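Local coordinates for protein plexin-A4 (Homo sapiens, PDB 4E74) that probably binds Rho-family GTPases through the ubiquitin-like cytoplasmic domain of a plexin receptor, a signalling protein of the cell membrane, at residues 37-41 / 78-82. Numbering follows the deposited sequence.
Sequences DTITQ and ILQDE
The N-terminus of the main helix, 39-50, of this ubiquitin-like fold receives the carboxylate of Asp81 from the loop that follows edge strand 76-79. Thr40 N donates to Asp81 OD1 at 2.9 Å, with an N-H...O angle of 155°; it reaches the syn side of that oxygen, 24° out of the carboxylate plane. The other oxygen is taken by the neighbouring hydroxyl: Thr40 OG1 gives its proton to Asp81 OD2 at 2.6 Å, from above the carboxylate plane. With OG1 beside its own backbone N (chi1 -63°), Thr40 presents both donors to the one aspartate, whose side chain it meets at about a right angle. A water spans the same gap, donating to Thr40 OG1 and accepting from Asp81 N. Just at the helix start, N-cap Thr38 and Gln41 form a capping box, Thr38 N donating to Gln41 OE1 at 2.9 Å. Deeper in, Ile39, whose CB is directed at residues 79-81, sets CG2 3.6 Å from Leu79 O and CG1 against Gln80 O, while a looser apolar contact joins CD1 to Leu79 CB at 4.4 Å. Tyr101 touches Ile39 and Leu79 and hydrogen-bonds Gln80 O, which Asn96 ND2 also grips. Two direct bonds to separate oxygens should restrict rotation of the Asp81 carboxylate, and its negative charge probably interacts favourably with the helix dipole, fastening the loop after the edge strand to the helix start.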
loop_
_atom_site.group_PDB
_atom_site.type_symbol
_atom_site.label_atom_id
_atom_site.label_comp_id
_atom_site.label_asym_id
_atom_site.label_seq_id
_atom_site.Cartn_x
_atom_site.Cartn_y
_atom_site.Cartn_z
ATOM N N ASP A 37 -8.327 10.427 -14.329
ATOM C CA ASP A 37 -8.232 9.469 -13.231
ATOM C C ASP A 37 -9.625 9.411 -12.605
ATOM O O ASP A 37 -10.318 10.432 -12.505
ATOM C CB ASP A 37 -7.260 9.956 -12.150
ATOM C CG ASP A 37 -5.776 9.720 -12.500
ATOM O OD1 ASP A 37 -5.500 8.733 -13.181
ATOM O OD2 ASP A 37 -4.947 10.480 -11.985
ATOM N N THR A 38 -10.031 8.222 -12.252
ATOM C CA THR A 38 -11.265 8.108 -11.445
ATOM C C THR A 38 -11.004 8.785 -10.115
ATOM O O THR A 38 -9.861 8.978 -9.671
ATOM C CB THR A 38 -11.674 6.647 -11.192
ATOM O OG1 THR A 38 -10.723 5.979 -10.340
ATOM C CG2 THR A 38 -11.935 5.893 -12.506
ATOM N N ILE A 39 -12.059 9.110 -9.373
ATOM C CA ILE A 39 -11.787 9.717 -8.043
ATOM C C ILE A 39 -11.006 8.786 -7.102
ATOM O O ILE A 39 -10.206 9.249 -6.297
ATOM C CB ILE A 39 -13.107 10.218 -7.356
ATOM C CG1 ILE A 39 -13.807 11.248 -8.243
ATOM C CG2 ILE A 39 -12.788 10.797 -5.960
ATOM C CD1 ILE A 39 -12.968 12.419 -8.694
ATOM N N THR A 40 -11.245 7.480 -7.192
ATOM C CA THR A 40 -10.465 6.473 -6.405
ATOM C C THR A 40 -8.975 6.572 -6.789
ATOM O O THR A 40 -8.148 6.632 -5.906
ATOM C CB THR A 40 -10.996 5.070 -6.588
ATOM O OG1 THR A 40 -12.356 5.046 -6.061
ATOM C CG2 THR A 40 -10.165 4.062 -5.872
ATOM N N GLN A 41 -8.700 6.688 -8.063
ATOM C CA GLN A 41 -7.302 6.835 -8.540
ATOM C C GLN A 41 -6.675 8.162 -8.083
ATOM O O GLN A 41 -5.493 8.188 -7.708
ATOM C CB GLN A 41 -7.254 6.674 -10.053
ATOM C CG GLN A 41 -7.508 5.260 -10.515
ATOM C CD GLN A 41 -7.667 5.132 -12.035
ATOM O OE1 GLN A 41 -8.164 6.031 -12.731
ATOM N NE2 GLN A 41 -7.175 3.999 -12.568
ATOM N N ILE A 78 -18.085 16.759 -1.515
ATOM C CA ILE A 78 -17.519 15.402 -1.614
ATOM C C ILE A 78 -17.637 14.847 -3.030
ATOM O O ILE A 78 -18.713 14.817 -3.631
ATOM C CB ILE A 78 -18.153 14.441 -0.584
ATOM C CG1 ILE A 78 -17.889 14.939 0.860
ATOM C CG2 ILE A 78 -17.652 13.022 -0.813
ATOM C CD1 ILE A 78 -16.424 14.975 1.308
ATOM N N LEU A 79 -16.493 14.477 -3.611
ATOM C CA LEU A 79 -16.406 13.889 -4.926
ATOM C C LEU A 79 -16.130 12.411 -4.783
ATOM O O LEU A 79 -15.408 11.994 -3.852
ATOM C CB LEU A 79 -15.266 14.597 -5.708
ATOM C CG LEU A 79 -15.224 16.122 -5.732
ATOM C CD1 LEU A 79 -14.085 16.605 -6.641
ATOM C CD2 LEU A 79 -16.592 16.682 -6.194
ATOM N N GLN A 80 -16.734 11.600 -5.648
ATOM C CA GLN A 80 -16.579 10.175 -5.617
ATOM C C GLN A 80 -16.823 9.548 -6.976
ATOM O O GLN A 80 -17.259 10.226 -7.904
ATOM C CB GLN A 80 -17.507 9.539 -4.547
ATOM C CG GLN A 80 -18.977 9.794 -4.800
ATOM C CD GLN A 80 -19.869 9.185 -3.707
ATOM O OE1 GLN A 80 -19.734 7.989 -3.348
ATOM N NE2 GLN A 80 -20.834 9.954 -3.265
ATOM N N ASP A 81 -16.511 8.279 -7.103
ATOM C CA ASP A 81 -16.611 7.559 -8.395
ATOM C C ASP A 81 -18.070 7.537 -8.939
ATOM O O ASP A 81 -18.284 7.650 -10.139
ATOM C CB ASP A 81 -16.163 6.115 -8.274
ATOM C CG ASP A 81 -14.636 5.931 -8.160
ATOM O OD1 ASP A 81 -13.863 6.888 -8.374
ATOM O OD2 ASP A 81 -14.251 4.778 -7.862
ATOM N N GLU A 82 -19.050 7.393 -8.045
ATOM C CA GLU A 82 -20.467 7.355 -8.443
ATOM C C GLU A 82 -21.343 8.133 -7.483
ATOM O O GLU A 82 -21.311 7.896 -6.269
ATOM C CB GLU A 82 -20.957 5.915 -8.546
ATOM C CG GLU A 82 -22.375 5.809 -9.133
ATOM C CD GLU A 82 -22.903 4.383 -9.177
ATOM O OE1 GLU A 82 -22.091 3.446 -9.293
ATOM O OE2 GLU A 82 -24.157 4.220 -9.092
HETATM O O HOH W 1 -14.406 7.354 -5.144
#